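Local coordinates for cytochrome C-type biogenesis protein ccmF (Thermus thermophilus, PDB 6ZMQ), which is a membrane-bound cytochrome c heme lyase that binds heme b and probably takes part in transferring heme during cytochrome c maturation, at residues L115-L120 / L195-L200; V202-A207 / F294-F299; A301-T306 / L330-F335. All coordinates share one frame; numbering follows the deposited sequence.

Contact 1 of 3, residues L115-L120 / L195-L200; sequences LLWGLL and LGFVGL. With PTY (phosphatidylethanolamine), chain F.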
loop_
_atom_site.group_PDB
_atom_site.type_symbol
_atom_site.label_atom_id
_atom_site.label_comp_id
_atom_site.label_asym_id
_atom_site.label_seq_id
_atom_site.Cartn_x
_atom_site.Cartn_y
_atom_site.Cartn_z
ATOM N N LEU A 115 2.771 -18.191 -2.939
ATOM C CA LEU A 115 4.161 -18.617 -3.145
ATOM C C LEU A 115 5.117 -17.416 -3.210
ATOM O O LEU A 115 6.181 -17.432 -2.580
ATOM C CB LEU A 115 4.282 -19.483 -4.403
ATOM C CG LEU A 115 5.663 -20.018 -4.847
ATOM C CD1 LEU A 115 6.520 -20.547 -3.685
ATOM C CD2 LEU A 115 5.524 -21.092 -5.917
ATOM N N LEU A 116 4.748 -16.364 -3.946
ATOM C CA LEU A 116 5.589 -15.162 -4.002
ATOM C C LEU A 116 5.621 -14.449 -2.647
ATOM O O LEU A 116 6.646 -13.877 -2.253
ATOM C CB LEU A 116 5.089 -14.235 -5.122
ATOM C CG LEU A 116 5.779 -12.936 -5.588
ATOM C CD1 LEU A 116 5.407 -11.678 -4.789
ATOM C CD2 LEU A 116 7.304 -13.118 -5.583
ATOM N N TRP A 117 4.509 -14.524 -1.915
ATOM C CA TRP A 117 4.378 -13.965 -0.575
ATOM C C TRP A 117 5.306 -14.664 0.415
ATOM O O TRP A 117 6.035 -14.007 1.175
ATOM C CB TRP A 117 2.918 -14.123 -0.160
ATOM C CG TRP A 117 2.458 -13.275 0.927
ATOM C CD1 TRP A 117 3.215 -12.469 1.707
ATOM C CD2 TRP A 117 1.109 -13.129 1.380
ATOM N NE1 TRP A 117 2.430 -11.828 2.613
ATOM C CE2 TRP A 117 1.130 -12.208 2.437
ATOM C CE3 TRP A 117 -0.115 -13.681 0.991
ATOM C CZ2 TRP A 117 -0.012 -11.841 3.129
ATOM C CZ3 TRP A 117 -1.260 -13.302 1.670
ATOM C CH2 TRP A 117 -1.198 -12.379 2.722
ATOM N N GLY A 118 5.272 -16.001 0.431
ATOM C CA GLY A 118 6.175 -16.761 1.276
ATOM C C GLY A 118 7.622 -16.632 0.855
ATOM O O GLY A 118 8.517 -16.698 1.696
ATOM N N LEU A 119 7.870 -16.390 -0.437
ATOM C CA LEU A 119 9.235 -16.145 -0.905
ATOM C C LEU A 119 9.788 -14.823 -0.391
ATOM O O LEU A 119 10.943 -14.757 0.045
ATOM C CB LEU A 119 9.298 -16.176 -2.433
ATOM C CG LEU A 119 10.728 -16.060 -2.957
ATOM C CD1 LEU A 119 10.885 -17.090 -3.953
ATOM C CD2 LEU A 119 11.063 -14.715 -3.625
ATOM N N LEU A 120 8.994 -13.754 -0.462
ATOM C CA LEU A 120 9.462 -12.470 0.040
ATOM C C LEU A 120 9.556 -12.469 1.562
ATOM O O LEU A 120 10.429 -11.781 2.117
ATOM C CB LEU A 120 8.553 -11.352 -0.480
ATOM C CG LEU A 120 8.573 -11.148 -2.001
ATOM C CD1 LEU A 120 7.844 -9.877 -2.418
ATOM C CD2 LEU A 120 10.000 -11.162 -2.565
ATOM N N LEU A 195 5.817 -6.961 -0.270
ATOM C CA LEU A 195 7.029 -6.321 0.239
ATOM C C LEU A 195 6.750 -5.508 1.488
ATOM O O LEU A 195 7.453 -5.655 2.501
ATOM C CB LEU A 195 7.606 -5.393 -0.834
ATOM C CG LEU A 195 8.324 -5.957 -2.049
ATOM C CD1 LEU A 195 8.702 -4.855 -3.023
ATOM C CD2 LEU A 195 9.546 -6.678 -1.557
ATOM N N GLY A 196 5.678 -4.701 1.444
ATOM C CA GLY A 196 5.330 -3.869 2.580
ATOM C C GLY A 196 4.999 -4.690 3.806
ATOM O O GLY A 196 5.552 -4.427 4.887
ATOM N N PHE A 197 4.265 -5.809 3.602
ATOM C CA PHE A 197 3.910 -6.689 4.711
ATOM C C PHE A 197 5.149 -7.312 5.316
ATOM O O PHE A 197 5.323 -7.286 6.544
ATOM C CB PHE A 197 2.931 -7.777 4.251
ATOM C CG PHE A 197 2.770 -8.938 5.235
ATOM C CD1 PHE A 197 1.889 -8.842 6.295
ATOM C CD2 PHE A 197 3.477 -10.136 5.079
ATOM C CE1 PHE A 197 1.740 -9.896 7.186
ATOM C CE2 PHE A 197 3.330 -11.187 5.971
ATOM C CZ PHE A 197 2.456 -11.068 7.022
ATOM N N VAL A 198 6.073 -7.762 4.458
ATOM C CA VAL A 198 7.197 -8.507 5.001
ATOM C C VAL A 198 8.189 -7.541 5.636
ATOM O O VAL A 198 8.866 -7.914 6.610
ATOM C CB VAL A 198 7.797 -9.466 3.950
ATOM C CG1 VAL A 198 6.707 -10.383 3.430
ATOM C CG2 VAL A 198 8.386 -8.741 2.798
ATOM N N GLY A 199 8.154 -6.258 5.222
ATOM C CA GLY A 199 8.853 -5.230 5.976
ATOM C C GLY A 199 8.299 -5.082 7.375
ATOM O O GLY A 199 9.019 -5.305 8.349
ATOM N N LEU A 200 6.971 -4.946 7.489
ATOM C CA LEU A 200 6.344 -4.853 8.806
ATOM C C LEU A 200 6.354 -6.189 9.549
ATOM O O LEU A 200 5.918 -6.240 10.708
ATOM C CB LEU A 200 4.915 -4.315 8.693
ATOM C CG LEU A 200 4.721 -2.796 8.631
ATOM C CD1 LEU A 200 3.301 -2.466 9.026
ATOM C CD2 LEU A 200 5.709 -2.037 9.525
HETATM C C1 PTY F . 16.883 -3.443 5.384
HETATM C C2 PTY F . 18.814 0.008 11.765
HETATM C C3 PTY F . 19.684 -0.938 10.938
HETATM O O4 PTY F . 16.252 -4.279 4.458
HETATM C C5 PTY F . 19.158 -2.695 6.204
HETATM C C6 PTY F . 18.391 -3.547 5.183
HETATM O O7 PTY F . 18.662 -3.068 3.893
HETATM C C8 PTY F . 19.518 -3.828 3.079
HETATM O O10 PTY F . 20.536 -4.259 3.509
HETATM C C11 PTY F . 19.135 -4.088 1.618
HETATM C C12 PTY F . 20.058 -5.145 1.009
HETATM C C13 PTY F . 19.685 -5.463 -0.443
HETATM C C14 PTY F . 19.835 -4.220 -1.324
HETATM C C15 PTY F . 19.861 -4.613 -2.802
HETATM C C16 PTY F . 19.380 -3.418 -3.626
HETATM C C17 PTY F . 18.754 -3.875 -4.947
HETATM C C18 PTY F . 17.227 -3.702 -5.006
HETATM C C19 PTY F . 16.702 -2.475 -4.253
HETATM C C20 PTY F . 15.576 -1.790 -5.035
HETATM C C21 PTY F . 14.306 -2.647 -5.065
HETATM C C22 PTY F . 13.220 -1.908 -5.856
HETATM C C23 PTY F . 11.809 -2.331 -5.435
HETATM C C24 PTY F . 11.181 -3.196 -6.535
HETATM C C25 PTY F . 9.759 -2.720 -6.846
HETATM C C26 PTY F . 9.225 -3.408 -8.105
HETATM C C27 PTY F . 8.163 -2.528 -8.762
HETATM C C28 PTY F . 8.154 -2.815 -10.262
HETATM C C29 PTY F . 7.805 -1.550 -11.040
HETATM C C30 PTY F . 15.024 -3.820 3.967
HETATM C C31 PTY F . 14.365 -4.511 2.770
HETATM O O30 PTY F . 14.480 -2.903 4.488
HETATM C C32 PTY F . 15.264 -4.590 1.536
HETATM C C33 PTY F . 14.428 -5.104 0.361
HETATM C C34 PTY F . 14.684 -4.259 -0.887
HETATM C C35 PTY F . 13.411 -4.237 -1.732
HETATM C C36 PTY F . 13.143 -5.643 -2.274
HETATM C C37 PTY F . 12.439 -5.569 -3.634
HETATM C C38 PTY F . 12.175 -6.969 -4.199
HETATM C C39 PTY F . 11.397 -6.913 -5.514
HETATM C C40 PTY F . 11.891 -8.011 -6.455
HETATM C C41 PTY F . 11.251 -7.866 -7.835
HETATM C C42 PTY F . 12.126 -6.958 -8.693
HETATM C C43 PTY F . 12.660 -7.761 -9.877
HETATM C C44 PTY F . 12.963 -6.785 -11.010
HETATM P P1 PTY F . 19.746 -2.398 8.753
HETATM O O11 PTY F . 19.056 -1.257 9.725
HETATM O O12 PTY F . 20.108 -3.591 9.605
HETATM O O13 PTY F . 21.029 -1.840 8.183
HETATM O O14 PTY F . 18.713 -2.845 7.531
HETATM N N1 PTY F . 19.606 0.556 12.853
#
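W117 and F197 both hold CG anti to their own backbone N across the CA-CB bond (chi1 -161° for W117), which carries the indole and the phenyl into the space between helix 110-129 and helix 185-213, where they meet. The indole comes edge first against the phenyl face, in an offset T-shaped (edge-to-face) pair with planes at 79°. The centroid of its five-membered ring is 5.0 Å from that of F197. The pyrrole nitrogen leads: W117 NE1 lies 3.2 Å from F197 CD2, with the fusion carbon CE2 behind it.

V198, one residue on, has its CG1 loosely at the edge of the indole, near its plane. Its other methyl, V198 CG2, lies against the backbone of the facing helix, 3.7 Å from L120 O. The remaining side of the interface is aliphatic, since L120 CD1 meets L195 CD2 at 3.7 Å. L195 CD2 also touches a phosphatidylethanolamine chain, 3.7 Å from lipid C37, so one leucine links the helix pair to bound lipid. Y194 stacks on W117, and F299 of helix 288-307 meets F197, continuing the aromatic cluster.

The axes of 115-120 and 195-200 approach to 9.6 Å and run in the same general direction at 37°, the oblique, side-chain-mediated crossing of two helices in a polytopic membrane bundle, here within the cytochrome c assembly family region.

Contact 2 of 3, residues V202-A207 / F294-F299; sequences VPYAYA and FVTLAF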
loop_
_atom_site.group_PDB
_atom_site.type_symbol
_atom_site.label_atom_id
_atom_site.label_comp_id
_atom_site.label_asym_id
_atom_site.label_seq_id
_atom_site.Cartn_x
_atom_site.Cartn_y
_atom_site.Cartn_z
ATOM N N VAL A 202 9.279 -7.805 10.265
ATOM C CA VAL A 202 10.494 -7.944 11.080
ATOM C C VAL A 202 10.536 -7.033 12.312
ATOM O O VAL A 202 11.004 -7.498 13.362
ATOM C CB VAL A 202 11.742 -7.933 10.193
ATOM C CG1 VAL A 202 11.711 -6.826 9.194
ATOM C CG2 VAL A 202 13.074 -7.866 10.971
ATOM N N PRO A 203 10.017 -5.785 12.298
ATOM C CA PRO A 203 9.756 -5.096 13.584
ATOM C C PRO A 203 8.805 -5.812 14.530
ATOM O O PRO A 203 9.120 -5.881 15.731
ATOM C CB PRO A 203 9.159 -3.746 13.135
ATOM C CG PRO A 203 8.997 -3.879 11.638
ATOM C CD PRO A 203 10.130 -4.744 11.278
ATOM N N TYR A 204 7.689 -6.363 14.004
ATOM C CA TYR A 204 6.702 -7.084 14.818
ATOM C C TYR A 204 7.339 -8.243 15.557
ATOM O O TYR A 204 7.109 -8.414 16.762
ATOM C CB TYR A 204 5.559 -7.620 13.941
ATOM C CG TYR A 204 4.674 -8.665 14.628
ATOM C CD1 TYR A 204 3.680 -8.269 15.519
ATOM C CD2 TYR A 204 4.814 -10.041 14.366
ATOM C CE1 TYR A 204 2.865 -9.195 16.143
ATOM C CE2 TYR A 204 4.005 -10.977 15.001
ATOM C CZ TYR A 204 3.035 -10.542 15.887
ATOM O OH TYR A 204 2.209 -11.447 16.517
ATOM N N ALA A 205 8.187 -8.997 14.841
ATOM C CA ALA A 205 8.992 -10.073 15.402
ATOM C C ALA A 205 9.829 -9.588 16.568
ATOM O O ALA A 205 9.694 -10.117 17.683
ATOM C CB ALA A 205 9.892 -10.642 14.304
ATOM N N TYR A 206 10.549 -8.473 16.354
ATOM C CA TYR A 206 11.367 -7.845 17.388
ATOM C C TYR A 206 10.519 -7.420 18.575
ATOM O O TYR A 206 10.889 -7.690 19.728
ATOM C CB TYR A 206 12.113 -6.646 16.804
ATOM C CG TYR A 206 13.502 -6.927 16.250
ATOM C CD1 TYR A 206 13.673 -7.449 14.974
ATOM C CD2 TYR A 206 14.638 -6.617 16.984
ATOM C CE1 TYR A 206 14.931 -7.681 14.449
ATOM C CE2 TYR A 206 15.902 -6.842 16.465
ATOM C CZ TYR A 206 16.042 -7.378 15.203
ATOM O OH TYR A 206 17.297 -7.608 14.691
ATOM N N ALA A 207 9.301 -6.918 18.291
ATOM C CA ALA A 207 8.399 -6.475 19.347
ATOM C C ALA A 207 7.908 -7.640 20.181
ATOM O O ALA A 207 7.961 -7.582 21.417
ATOM C CB ALA A 207 7.219 -5.742 18.751
ATOM N N PHE A 294 1.017 -0.463 18.173
ATOM C CA PHE A 294 0.891 -0.048 16.785
ATOM C C PHE A 294 1.579 -1.016 15.834
ATOM O O PHE A 294 1.076 -1.239 14.731
ATOM C CB PHE A 294 1.428 1.368 16.591
ATOM C CG PHE A 294 0.478 2.443 17.041
ATOM C CD1 PHE A 294 -0.891 2.238 16.977
ATOM C CD2 PHE A 294 0.949 3.668 17.502
ATOM C CE1 PHE A 294 -1.779 3.220 17.392
ATOM C CE2 PHE A 294 0.068 4.661 17.917
ATOM C CZ PHE A 294 -1.298 4.433 17.862
ATOM N N VAL A 295 2.713 -1.608 16.226
ATOM C CA VAL A 295 3.367 -2.544 15.310
ATOM C C VAL A 295 2.591 -3.861 15.243
ATOM O O VAL A 295 2.491 -4.466 14.166
ATOM C CB VAL A 295 4.857 -2.755 15.663
ATOM C CG1 VAL A 295 5.051 -3.422 16.988
ATOM C CG2 VAL A 295 5.602 -3.506 14.534
ATOM N N THR A 296 1.936 -4.271 16.351
ATOM C CA THR A 296 1.102 -5.473 16.289
ATOM C C THR A 296 -0.139 -5.248 15.427
ATOM O O THR A 296 -0.431 -6.051 14.524
ATOM C CB THR A 296 0.707 -5.921 17.702
ATOM O OG1 THR A 296 1.881 -6.122 18.502
ATOM C CG2 THR A 296 -0.109 -7.202 17.651
ATOM N N LEU A 297 -0.815 -4.112 15.633
ATOM C CA LEU A 297 -2.040 -3.799 14.905
ATOM C C LEU A 297 -1.758 -3.533 13.431
ATOM O O LEU A 297 -2.480 -4.027 12.561
ATOM C CB LEU A 297 -2.728 -2.598 15.550
ATOM C CG LEU A 297 -3.448 -2.901 16.865
ATOM C CD1 LEU A 297 -3.872 -1.610 17.570
ATOM C CD2 LEU A 297 -4.627 -3.828 16.678
ATOM N N ALA A 298 -0.703 -2.759 13.138
ATOM C CA ALA A 298 -0.276 -2.479 11.770
ATOM C C ALA A 298 0.152 -3.733 11.023
ATOM O O ALA A 298 -0.176 -3.892 9.842
ATOM C CB ALA A 298 0.871 -1.465 11.783
ATOM N N PHE A 299 0.854 -4.653 11.703
ATOM C CA PHE A 299 1.326 -5.870 11.054
ATOM C C PHE A 299 0.176 -6.810 10.701
ATOM O O PHE A 299 0.117 -7.338 9.581
ATOM C CB PHE A 299 2.334 -6.570 11.960
ATOM C CG PHE A 299 2.619 -7.983 11.560
ATOM C CD1 PHE A 299 3.374 -8.241 10.432
ATOM C CD2 PHE A 299 2.124 -9.060 12.303
ATOM C CE1 PHE A 299 3.635 -9.537 10.048
ATOM C CE2 PHE A 299 2.383 -10.361 11.906
ATOM C CZ PHE A 299 3.137 -10.591 10.776
#
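Y204 lays its phenol over the ring of F299 in an offset stack, centroids 4.2 Å apart and planes only 16° from parallel. The pair joins two transmembrane helices of the cytochrome c assembly bundle, 185-213 and 288-307, whose segments run obliquely, nearer antiparallel than parallel, at 137°. The overlap starts before the ring: Y204 CB sits over the face of F299 as a CH-pi contact, 26° off the ring normal. F299 CD2 in turn lies above the middle of the phenol, 3.5 Å from Y204 CG. T296 borders the phenol, its CG2 being 3.9 Å from Y204 CE1. The polar ends are satisfied elsewhere, Y204 OH by A336 O and T296 OG1 by F292 O one turn back on its own helix.

Beside the stack, V295 divides its two methyls between successive turns of the other helix. V295 CG2, opposite its own backbone N across the CA-CB bond, reaches the first turn, 3.8 Å from P203 CB. Helix 185-213 is kinked there, because the nitrogen of P203 makes no bond to the preceding turn. V295 CG2 also lies 3.6 Å from Y204 N, while V295 CG1 meets the next turn, 3.6 Å from A207 CB.

Contact 3 of 3, residues A301-T306 / L330-F335; sequences ATLLGT and LGFFLF. With PTY (phosphatidylethanolamine), chain E.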
loop_
_atom_site.group_PDB
_atom_site.type_symbol
_atom_site.label_atom_id
_atom_site.label_comp_id
_atom_site.label_asym_id
_atom_site.label_seq_id
_atom_site.Cartn_x
_atom_site.Cartn_y
_atom_site.Cartn_z
ATOM N N ALA A 301 -2.939 -5.951 10.444
ATOM C CA ALA A 301 -3.701 -5.199 9.457
ATOM C C ALA A 301 -3.128 -5.385 8.063
ATOM O O ALA A 301 -3.878 -5.591 7.104
ATOM C CB ALA A 301 -3.712 -3.722 9.841
ATOM N N THR A 302 -1.792 -5.319 7.939
ATOM C CA THR A 302 -1.141 -5.521 6.648
ATOM C C THR A 302 -1.301 -6.953 6.158
ATOM O O THR A 302 -1.379 -7.172 4.946
ATOM C CB THR A 302 0.345 -5.151 6.720
ATOM O OG1 THR A 302 0.488 -3.827 7.238
ATOM C CG2 THR A 302 0.946 -5.161 5.323
ATOM N N LEU A 303 -1.386 -7.922 7.083
ATOM C CA LEU A 303 -1.743 -9.299 6.727
ATOM C C LEU A 303 -3.112 -9.375 6.062
ATOM O O LEU A 303 -3.249 -9.876 4.936
ATOM C CB LEU A 303 -1.727 -10.202 7.962
ATOM C CG LEU A 303 -2.338 -11.581 7.671
ATOM C CD1 LEU A 303 -1.404 -12.495 6.865
ATOM C CD2 LEU A 303 -2.837 -12.225 8.937
ATOM N N LEU A 304 -4.136 -8.861 6.753
ATOM C CA LEU A 304 -5.496 -8.972 6.238
ATOM C C LEU A 304 -5.739 -8.039 5.049
ATOM O O LEU A 304 -6.686 -8.247 4.283
ATOM C CB LEU A 304 -6.508 -8.719 7.361
ATOM C CG LEU A 304 -7.791 -9.573 7.370
ATOM C CD1 LEU A 304 -7.545 -10.990 6.834
ATOM C CD2 LEU A 304 -8.418 -9.659 8.772
ATOM N N GLY A 305 -4.905 -7.011 4.880
ATOM C CA GLY A 305 -4.965 -6.198 3.679
ATOM C C GLY A 305 -4.279 -6.839 2.491
ATOM O O GLY A 305 -4.694 -6.630 1.347
ATOM N N THR A 306 -3.213 -7.610 2.731
ATOM C CA THR A 306 -2.526 -8.240 1.611
ATOM C C THR A 306 -3.278 -9.476 1.139
ATOM O O THR A 306 -3.194 -9.844 -0.038
ATOM C CB THR A 306 -1.099 -8.631 1.988
ATOM O OG1 THR A 306 -1.075 -9.160 3.315
ATOM C CG2 THR A 306 -0.203 -7.420 1.974
ATOM N N LEU A 330 -7.913 -16.011 8.732
ATOM C CA LEU A 330 -8.590 -15.442 9.895
ATOM C C LEU A 330 -7.993 -15.972 11.195
ATOM O O LEU A 330 -7.770 -15.199 12.138
ATOM C CB LEU A 330 -10.092 -15.736 9.810
ATOM C CG LEU A 330 -11.074 -15.273 10.891
ATOM C CD1 LEU A 330 -12.329 -14.726 10.241
ATOM C CD2 LEU A 330 -11.444 -16.431 11.808
ATOM N N GLY A 331 -7.706 -17.281 11.248
ATOM C CA GLY A 331 -7.019 -17.848 12.403
ATOM C C GLY A 331 -5.612 -17.310 12.597
ATOM O O GLY A 331 -5.171 -17.091 13.729
ATOM N N PHE A 332 -4.904 -17.056 11.492
ATOM C CA PHE A 332 -3.565 -16.475 11.558
ATOM C C PHE A 332 -3.605 -15.036 12.077
ATOM O O PHE A 332 -2.757 -14.640 12.891
ATOM C CB PHE A 332 -2.909 -16.534 10.175
ATOM C CG PHE A 332 -1.464 -16.119 10.165
ATOM C CD1 PHE A 332 -0.587 -16.555 11.147
ATOM C CD2 PHE A 332 -0.991 -15.256 9.192
ATOM C CE1 PHE A 332 0.751 -16.155 11.132
ATOM C CE2 PHE A 332 0.336 -14.839 9.174
ATOM C CZ PHE A 332 1.208 -15.290 10.144
ATOM N N PHE A 333 -4.579 -14.241 11.602
ATOM C CA PHE A 333 -4.780 -12.860 12.054
ATOM C C PHE A 333 -5.099 -12.801 13.545
ATOM O O PHE A 333 -4.566 -11.948 14.277
ATOM C CB PHE A 333 -5.911 -12.223 11.229
ATOM C CG PHE A 333 -6.350 -10.846 11.704
ATOM C CD1 PHE A 333 -5.652 -9.718 11.297
ATOM C CD2 PHE A 333 -7.472 -10.674 12.524
ATOM C CE1 PHE A 333 -6.041 -8.447 11.706
ATOM C CE2 PHE A 333 -7.856 -9.408 12.945
ATOM C CZ PHE A 333 -7.139 -8.294 12.531
ATOM N N LEU A 334 -6.021 -13.674 13.983
ATOM C CA LEU A 334 -6.385 -13.793 15.392
ATOM C C LEU A 334 -5.183 -14.172 16.245
ATOM O O LEU A 334 -4.984 -13.604 17.328
ATOM C CB LEU A 334 -7.494 -14.837 15.546
ATOM C CG LEU A 334 -8.934 -14.386 15.308
ATOM C CD1 LEU A 334 -9.910 -15.547 15.452
ATOM C CD2 LEU A 334 -9.282 -13.275 16.269
ATOM N N PHE A 335 -4.346 -15.091 15.738
ATOM C CA PHE A 335 -3.120 -15.492 16.426
ATOM C C PHE A 335 -2.139 -14.330 16.565
ATOM O O PHE A 335 -1.580 -14.116 17.649
ATOM C CB PHE A 335 -2.491 -16.673 15.672
ATOM C CG PHE A 335 -1.163 -17.126 16.215
ATOM C CD1 PHE A 335 -1.109 -17.979 17.308
ATOM C CD2 PHE A 335 0.032 -16.708 15.629
ATOM C CE1 PHE A 335 0.106 -18.399 17.817
ATOM C CE2 PHE A 335 1.244 -17.115 16.135
ATOM C CZ PHE A 335 1.282 -17.965 17.230
HETATM C C1 PTY E . -10.661 -26.857 7.198
HETATM C C2 PTY E . -17.494 -27.998 5.398
HETATM C C3 PTY E . -16.768 -26.676 5.645
HETATM O O4 PTY E . -9.818 -26.850 6.083
HETATM C C5 PTY E . -12.238 -24.931 6.745
HETATM C C6 PTY E . -11.088 -25.450 7.629
HETATM O O7 PTY E . -9.991 -24.552 7.654
HETATM C C8 PTY E . -9.390 -24.337 8.920
HETATM O O10 PTY E . -9.757 -24.966 9.854
HETATM C C11 PTY E . -8.269 -23.298 9.125
HETATM C C12 PTY E . -7.636 -23.367 10.532
HETATM C C13 PTY E . -6.973 -22.041 10.966
HETATM C C14 PTY E . -5.604 -22.221 11.644
HETATM C C15 PTY E . -4.664 -21.035 11.370
HETATM C C16 PTY E . -3.662 -20.775 12.509
HETATM C C17 PTY E . -2.216 -20.874 11.995
HETATM C C18 PTY E . -1.229 -19.997 12.780
HETATM C C19 PTY E . 0.214 -20.311 12.364
HETATM C C20 PTY E . 1.215 -19.716 13.365
HETATM C C21 PTY E . 2.552 -20.465 13.316
HETATM C C22 PTY E . 3.127 -20.655 14.727
HETATM C C23 PTY E . 3.876 -19.399 15.186
HETATM C C24 PTY E . 4.569 -19.649 16.531
HETATM C C25 PTY E . 5.503 -18.496 16.913
HETATM C C26 PTY E . 5.039 -17.855 18.223
HETATM C C27 PTY E . 6.236 -17.430 19.072
HETATM C C28 PTY E . 5.764 -16.384 20.077
HETATM C C29 PTY E . 6.686 -16.337 21.291
HETATM C C30 PTY E . -8.987 -27.977 6.038
HETATM C C31 PTY E . -7.710 -28.006 6.879
HETATM O O30 PTY E . -9.278 -28.912 5.367
HETATM C C32 PTY E . -6.902 -26.734 6.615
HETATM C C33 PTY E . -5.752 -26.583 7.614
HETATM C C34 PTY E . -4.835 -25.440 7.168
HETATM C C35 PTY E . -3.721 -25.227 8.196
HETATM C C36 PTY E . -2.473 -24.640 7.534
HETATM C C37 PTY E . -1.231 -25.070 8.315
HETATM C C38 PTY E . -0.507 -23.836 8.855
HETATM C C39 PTY E . 0.621 -24.233 9.810
HETATM C C40 PTY E . 0.196 -23.942 11.249
HETATM C C41 PTY E . 1.391 -24.007 12.203
HETATM C C42 PTY E . 1.523 -25.418 12.775
HETATM C C43 PTY E . 2.297 -25.362 14.089
HETATM C C44 PTY E . 3.713 -25.870 13.840
HETATM P P1 PTY E . -14.323 -26.602 6.585
HETATM O O11 PTY E . -15.404 -26.820 5.356
HETATM O O12 PTY E . -14.949 -25.731 7.648
HETATM O O13 PTY E . -14.036 -27.955 7.189
HETATM O O14 PTY E . -12.901 -25.954 6.037
HETATM N N1 PTY E . -18.149 -28.422 6.623
#
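L303 sends its CB toward helix 325-345, and with chi1 at 170° its CG continues in that direction to within 4.2 Å of F332 CD2. Beyond CG the side chain forks between F332 and the root of F333. Across this contact the CD1 branch meets F332, with L303 CD1 at 3.6 Å from F332 CD2 and only slightly farther from CE2. The CD2 branch touches the same F332 CD2 and also fits against the base of the next residue, L303 CD2 being 3.8 Å from F333 CB. One leucine thus fills the angle between two consecutive phenylalanines, with the side chains of L303 and F332 crossing at a slant.

The neighbouring L304 treats F333 differently. L304 CD2 stands over the centre of the F333 ring, 3.7 Å from its centroid and 11° off the normal, a CH-pi contact over the face. L303 CD2 and the backbone N of A301 lie instead at the edge of that ring, near its plane.

The axes of 301-306 and 330-335 approach to 9.9 Å at 167°, as in an up-and-down pair of the consecutive transmembrane helices 288-307 and 325-345. Toward the rest of the bundle, L303 also packs on F197 and W117, and F151 stacks on F332.

A phosphatidylethanolamine molecule lies along helix 325-345. F332 is shared between protein and lipid: its CD2 side takes L303, whereas F332 CD1 on the other ortho position is 3.9 Å from lipid C18. At G331, which carries no side chain, acyl carbon C16 comes close to the backbone carbonyl carbon. A turn on from F332, F335 receives lipid carbon C20 over one face, offset toward the rim, and F335 CZ is 3.6 Å from lipid C23.

Contacts 1 and 2 are buried, whereas contact 3 is only partly so. Contacts 1 and 2 share helix 185-213, and contacts 2 and 3 share helix 288-307, so the three contacts link four helices, with contacts 1 and 3 also touching directly. Between contacts 1 and 2 the rings of F197 and F299 touch, F197 CE1 to F299 CE1 at 3.5 Å; between contacts 1 and 3, F197 CA meets T302 CG2 at 3.4 Å. All three are apolar, but they use rings differently: edge-to-face in contact 1, stacked in contact 2, and leucine-on-ring in contact 3. Lipid touches a single leucine in contact 1 but several residues of 330-335.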